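Local coordinates for protein transport protein HOFQ (Aggregatibacter actinomycetemcomitans, PDB 2Y3M) that binds DNA through its extra-membranous domains and, as a secretin of the competence system, probably takes part in DNA uptake across the outer membrane, at residues B[105-110]-B[148-153]; B[30-35]-B[42-47]. All coordinates share one frame; numbering follows the deposited sequence.

Contact 1: residues B[105-110]-B[148-153]. Unlike the reference sequence in segment 105-110: Asn106 (reference Thr).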
loop_
_atom_site.group_PDB
_atom_site.type_symbol
_atom_site.label_atom_id
_atom_site.label_comp_id
_atom_site.label_asym_id
_atom_site.label_seq_id
_atom_site.Cartn_x
_atom_site.Cartn_y
_atom_site.Cartn_z
ATOM N N LEU B 105 -10.373 15.870 37.185
ATOM C CA LEU B 105 -10.944 15.707 35.853
ATOM C C LEU B 105 -12.071 14.678 35.889
ATOM O O LEU B 105 -11.938 13.625 36.523
ATOM C CB LEU B 105 -9.876 15.283 34.835
ATOM C CG LEU B 105 -8.688 16.204 34.531
ATOM C CD1 LEU B 105 -7.829 15.600 33.428
ATOM C CD2 LEU B 105 -9.116 17.622 34.153
ATOM N N ASN B 106 -13.178 15.000 35.221
ATOM C CA ASN B 106 -14.277 14.056 35.030
ATOM C C ASN B 106 -14.202 13.370 33.671
ATOM O O ASN B 106 -13.605 13.900 32.738
ATOM C CB ASN B 106 -15.631 14.751 35.193
ATOM C CG ASN B 106 -16.008 14.972 36.647
ATOM O OD1 ASN B 106 -15.227 14.705 37.564
ATOM N ND2 ASN B 106 -17.215 15.470 36.862
ATOM N N THR B 107 -14.817 12.194 33.576
ATOM C CA THR B 107 -14.836 11.401 32.349
ATOM C C THR B 107 -16.267 11.034 31.973
ATOM O O THR B 107 -17.088 10.762 32.843
ATOM C CB THR B 107 -13.982 10.120 32.505
ATOM O OG1 THR B 107 -12.626 10.489 32.766
ATOM C CG2 THR B 107 -14.015 9.278 31.241
ATOM N N ALA B 108 -16.563 11.040 30.675
ATOM C CA ALA B 108 -17.890 10.678 30.184
ATOM C C ALA B 108 -17.832 10.001 28.819
ATOM O O ALA B 108 -17.158 10.472 27.903
ATOM C CB ALA B 108 -18.799 11.898 30.130
ATOM N N THR B 109 -18.539 8.886 28.704
ATOM C CA THR B 109 -18.702 8.202 27.438
ATOM C C THR B 109 -20.034 8.632 26.861
ATOM O O THR B 109 -21.066 8.534 27.517
ATOM C CB THR B 109 -18.699 6.683 27.628
ATOM O OG1 THR B 109 -17.436 6.276 28.165
ATOM C CG2 THR B 109 -18.954 5.963 26.306
ATOM N N ILE B 110 -20.010 9.121 25.632
ATOM C CA ILE B 110 -21.243 9.492 24.965
ATOM C C ILE B 110 -21.453 8.589 23.756
ATOM O O ILE B 110 -20.603 8.500 22.870
ATOM C CB ILE B 110 -21.273 11.000 24.627
ATOM C CG1 ILE B 110 -21.113 11.811 25.923
ATOM C CG2 ILE B 110 -22.585 11.372 23.954
ATOM C CD1 ILE B 110 -20.553 13.195 25.741
ATOM N N LEU B 148 -15.574 9.942 23.865
ATOM C CA LEU B 148 -15.070 9.877 25.232
ATOM C C LEU B 148 -14.425 11.221 25.558
ATOM O O LEU B 148 -13.481 11.642 24.883
ATOM C CB LEU B 148 -14.053 8.737 25.366
ATOM C CG LEU B 148 -13.566 8.254 26.742
ATOM C CD1 LEU B 148 -12.816 6.924 26.617
ATOM C CD2 LEU B 148 -12.691 9.279 27.469
ATOM N N ILE B 149 -14.934 11.892 26.588
ATOM C CA ILE B 149 -14.424 13.203 26.972
ATOM C C ILE B 149 -13.808 13.231 28.373
ATOM O O ILE B 149 -14.351 12.654 29.316
ATOM C CB ILE B 149 -15.504 14.320 26.809
ATOM C CG1 ILE B 149 -14.972 15.665 27.329
ATOM C CG2 ILE B 149 -16.821 13.912 27.463
ATOM C CD1 ILE B 149 -15.862 16.844 27.049
ATOM N N GLN B 150 -12.663 13.897 28.493
ATOM C CA GLN B 150 -12.027 14.106 29.789
ATOM C C GLN B 150 -11.637 15.567 29.968
ATOM O O GLN B 150 -10.817 16.095 29.213
ATOM C CB GLN B 150 -10.800 13.208 29.961
ATOM C CG GLN B 150 -10.131 13.370 31.322
ATOM C CD GLN B 150 -8.898 12.503 31.504
ATOM O OE1 GLN B 150 -7.985 12.502 30.678
ATOM N NE2 GLN B 150 -8.859 11.774 32.606
ATOM N N ASP B 151 -12.223 16.212 30.972
ATOM C CA ASP B 151 -11.937 17.614 31.261
ATOM C C ASP B 151 -12.415 17.990 32.662
ATOM O O ASP B 151 -12.980 17.157 33.374
ATOM C CB ASP B 151 -12.598 18.519 30.209
ATOM C CG ASP B 151 -11.843 19.818 29.998
ATOM O OD1 ASP B 151 -10.900 20.093 30.771
ATOM O OD2 ASP B 151 -12.178 20.562 29.051
ATOM N N GLU B 152 -12.180 19.241 33.054
ATOM C CA GLU B 152 -12.765 19.807 34.271
ATOM C C GLU B 152 -14.277 19.544 34.284
ATOM O O GLU B 152 -14.898 19.496 33.225
ATOM C CB GLU B 152 -12.494 21.311 34.346
ATOM C CG GLU B 152 -11.026 21.716 34.268
ATOM C CD GLU B 152 -10.843 23.220 34.073
ATOM O OE1 GLU B 152 -11.857 23.951 33.982
ATOM O OE2 GLU B 152 -9.682 23.675 34.007
ATOM N N PRO B 153 -14.872 19.352 35.476
ATOM C CA PRO B 153 -16.259 18.869 35.532
ATOM C C PRO B 153 -17.305 19.719 34.791
ATOM O O PRO B 153 -18.185 19.167 34.127
ATOM C CB PRO B 153 -16.558 18.794 37.041
ATOM C CG PRO B 153 -15.421 19.484 37.719
ATOM C CD PRO B 153 -14.249 19.370 36.810
HETATM O O HOH W 1 -18.816 16.699 34.951
#
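Strands 106-110 and 148-151 run antiparallel, their axes 4.8 Å apart at closest approach, and two hydrogen-bonded pairs, Asn106 with Asp151 and Ala108 with Ile149, join an edge strand of a five-stranded antiparallel sheet to its neighbour. With helix 153-166 packed on one face, this is a helix-backed sheet edge in the secretin short domain, consistent with the type I KH-like fold of the extra-membranous region. The straightest of the four bonds runs from Ile149 N to Ala108 O at 171°. On the helix-covered face Ala108 CB rests 3.9 Å from Ile149 CG2, and the CD1 of Ile110 comes alongside the same methyl; Val156 and Ile159 of the helix close over Ala108 and Ile149. The other face carries Thr107, Leu148 and Gln150. There Gln150 has CG anti to its own N (chi1 -178°), and its extended chain crosses Leu105 at about a right angle, with Leu105 CD1 3.8 Å from Gln150 CD. Glu152 is the helix N-cap. The Asp151 carboxylate is held at both oxygens: OD1 accepts from Glu152 N, which comes from above the carboxylate plane, and from Ser133, while OD2 bonds to Ser155. Asn106, which differs from the reference sequence, crosses Pro153 at about a right angle, ND2 standing 3.4 Å from Pro153 CB. One water bridges the two residues, 2.8 Å from Asn106 ND2 and hydrogen-bonded to Pro153 O.

Contact 2: residues B[30-35]-B[42-47]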
loop_
_atom_site.group_PDB
_atom_site.type_symbol
_atom_site.label_atom_id
_atom_site.label_comp_id
_atom_site.label_asym_id
_atom_site.label_seq_id
_atom_site.Cartn_x
_atom_site.Cartn_y
_atom_site.Cartn_z
ATOM N N THR B 30 -0.678 -18.424 -7.967
ATOM C CA THR B 30 0.586 -17.711 -7.934
ATOM C C THR B 30 1.396 -18.183 -6.738
ATOM O O THR B 30 0.906 -18.189 -5.611
ATOM C CB THR B 30 0.352 -16.183 -7.854
ATOM O OG1 THR B 30 -0.238 -15.727 -9.074
ATOM C CG2 THR B 30 1.654 -15.425 -7.615
ATOM N N ASN B 31 2.629 -18.607 -6.991
ATOM C CA ASN B 31 3.557 -18.913 -5.908
ATOM C C ASN B 31 4.085 -17.618 -5.268
ATOM O O ASN B 31 4.383 -16.650 -5.971
ATOM C CB ASN B 31 4.704 -19.797 -6.403
ATOM C CG ASN B 31 5.565 -20.330 -5.271
ATOM O OD1 ASN B 31 5.103 -20.495 -4.142
ATOM N ND2 ASN B 31 6.826 -20.608 -5.573
ATOM N N LEU B 32 4.173 -17.604 -3.939
ATOM C CA LEU B 32 4.628 -16.420 -3.202
ATOM C C LEU B 32 5.805 -16.721 -2.274
ATOM O O LEU B 32 5.715 -17.583 -1.401
ATOM C CB LEU B 32 3.469 -15.807 -2.410
ATOM C CG LEU B 32 3.775 -14.616 -1.499
ATOM C CD1 LEU B 32 4.049 -13.336 -2.298
ATOM C CD2 LEU B 32 2.643 -14.400 -0.509
ATOM N N ILE B 33 6.915 -16.020 -2.479
ATOM C CA ILE B 33 8.026 -16.073 -1.532
ATOM C C ILE B 33 8.120 -14.728 -0.816
ATOM O O ILE B 33 8.407 -13.700 -1.433
ATOM C CB ILE B 33 9.385 -16.422 -2.199
ATOM C CG1 ILE B 33 9.239 -17.605 -3.165
ATOM C CG2 ILE B 33 10.439 -16.727 -1.132
ATOM C CD1 ILE B 33 10.402 -17.762 -4.143
ATOM N N ILE B 34 7.827 -14.746 0.481
ATOM C CA ILE B 34 8.031 -13.587 1.335
ATOM C C ILE B 34 9.463 -13.620 1.857
ATOM O O ILE B 34 9.877 -14.580 2.521
ATOM C CB ILE B 34 7.021 -13.533 2.516
ATOM C CG1 ILE B 34 5.579 -13.521 1.989
ATOM C CG2 ILE B 34 7.283 -12.299 3.389
ATOM C CD1 ILE B 34 4.539 -13.961 2.997
ATOM N N ASP B 35 10.213 -12.575 1.519
ATOM C CA ASP B 35 11.572 -12.394 1.994
ATOM C C ASP B 35 11.589 -11.253 3.012
ATOM O O ASP B 35 11.454 -10.075 2.661
ATOM C CB ASP B 35 12.526 -12.138 0.821
ATOM C CG ASP B 35 12.541 -13.292 -0.190
ATOM O OD1 ASP B 35 12.634 -14.464 0.241
ATOM O OD2 ASP B 35 12.460 -13.037 -1.419
ATOM N N VAL B 42 10.748 -5.821 3.627
ATOM C CA VAL B 42 10.030 -7.004 3.158
ATOM C C VAL B 42 9.951 -7.011 1.628
ATOM O O VAL B 42 9.654 -5.984 1.003
ATOM C CB VAL B 42 8.623 -7.150 3.829
ATOM C CG1 VAL B 42 7.743 -5.935 3.550
ATOM C CG2 VAL B 42 7.927 -8.445 3.400
ATOM N N SER B 43 10.252 -8.167 1.042
ATOM C CA SER B 43 10.156 -8.364 -0.400
ATOM C C SER B 43 9.241 -9.534 -0.727
ATOM O O SER B 43 9.155 -10.505 0.029
ATOM C CB SER B 43 11.536 -8.600 -1.017
ATOM O OG SER B 43 12.254 -7.385 -1.146
ATOM N N LEU B 44 8.553 -9.426 -1.859
ATOM C CA LEU B 44 7.710 -10.506 -2.359
ATOM C C LEU B 44 8.218 -10.968 -3.708
ATOM O O LEU B 44 8.470 -10.149 -4.601
ATOM C CB LEU B 44 6.267 -10.045 -2.512
ATOM C CG LEU B 44 5.549 -9.405 -1.335
ATOM C CD1 LEU B 44 4.137 -9.046 -1.770
ATOM C CD2 LEU B 44 5.544 -10.335 -0.118
ATOM N N GLN B 45 8.387 -12.277 -3.856
ATOM C CA GLN B 45 8.632 -12.840 -5.171
ATOM C C GLN B 45 7.395 -13.605 -5.602
ATOM O O GLN B 45 6.980 -14.554 -4.935
ATOM C CB GLN B 45 9.882 -13.723 -5.201
ATOM C CG GLN B 45 10.097 -14.365 -6.565
ATOM C CD GLN B 45 11.544 -14.639 -6.883
ATOM O OE1 GLN B 45 12.450 -14.024 -6.314
ATOM N NE2 GLN B 45 11.776 -15.565 -7.810
ATOM N N LEU B 46 6.805 -13.165 -6.705
ATOM C CA LEU B 46 5.581 -13.762 -7.228
ATOM C C LEU B 46 5.880 -14.579 -8.470
ATOM O O LEU B 46 6.658 -14.165 -9.326
ATOM C CB LEU B 46 4.548 -12.682 -7.540
ATOM C CG LEU B 46 4.103 -11.864 -6.332
ATOM C CD1 LEU B 46 3.478 -10.587 -6.787
ATOM C CD2 LEU B 46 3.128 -12.663 -5.497
ATOM N N GLU B 47 5.278 -15.759 -8.549
ATOM C CA GLU B 47 5.498 -16.649 -9.680
ATOM C C GLU B 47 4.186 -17.166 -10.233
ATOM O O GLU B 47 3.335 -17.633 -9.484
ATOM C CB GLU B 47 6.385 -17.825 -9.272
ATOM C CG GLU B 47 7.825 -17.451 -9.012
ATOM C CD GLU B 47 8.585 -18.532 -8.278
ATOM O OE1 GLU B 47 7.998 -19.592 -7.975
ATOM O OE2 GLU B 47 9.779 -18.316 -8.001
#
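Asn31 and Glu47 pair at the open end of a beta hairpin, away from its turn, with strands 31-35 and 42-47 running antiparallel through three hydrogen-bonded pairs. Backbone bonds are short throughout, and those of the Ile33-Gln45 pair are nearly straight, 172° from Ile33 N to Gln45 O. Glu47 shows how a cross-strand polar pair is built. Its CB lies 3.9 Å from Asn31 CB. With CG beside the backbone N (chi1 -71°) and the chain extended beyond it, the side chain runs beside that of Asn31, CD coming near Asn31 ND2, before the two oxygens part. OE1 accepts a hydrogen bond from Asn31 ND2 at 2.9 Å; the donor keeps OE1 close to its own amide plane but comes from above the carboxylate, the two planes being 59° apart. OE2 lies 3.9 Å from Ile33 CD1 and receives a weak bond from Gln45 NE2. A salt bridge from Lys77 of the second subunit also reaches OE1, so this buried carboxylate has both neutral and charged partners. The reverse face is apolar: Leu32 CD1 presses on Leu46 CD2 at a tight 3.4 Å and also meets Leu44 CB, while Ile34 CG1 lies 3.8 Å from Leu44 CD2. Those leucines look onto two helices, Leu46 onto Leu54, Val58 and Ile61 of helix 51-63 and Leu32 onto Leu21 and Ala25 of helix 18-26; along its other edge, strand 42-47 pairs antiparallel with a strand of the second subunit, carrying the sheet across the interface.

In the fold
Both contacts illustrate one principle: an antiparallel strand pair takes its chemistry from what covers its two faces. They lie on opposite sides of the chain's centre, with centres about 49 Å apart, and share no strand or helix. Contact 1 binds an outer strand to a larger sheet within one chain; no other chain of the assembly touches it. Contact 2 is a two-stranded hairpin within its chain, widened into a larger sheet by a strand of the second subunit. Each is partly buried, with aliphatic side chains on its helix-covered face. In contact 1 Asp151 and Asn106 tie the passage from strand to helix by direct bonds and a water bridge, whereas in contact 2 Asp35 and Glu47 reach Arg11 and Lys77 of the second subunit.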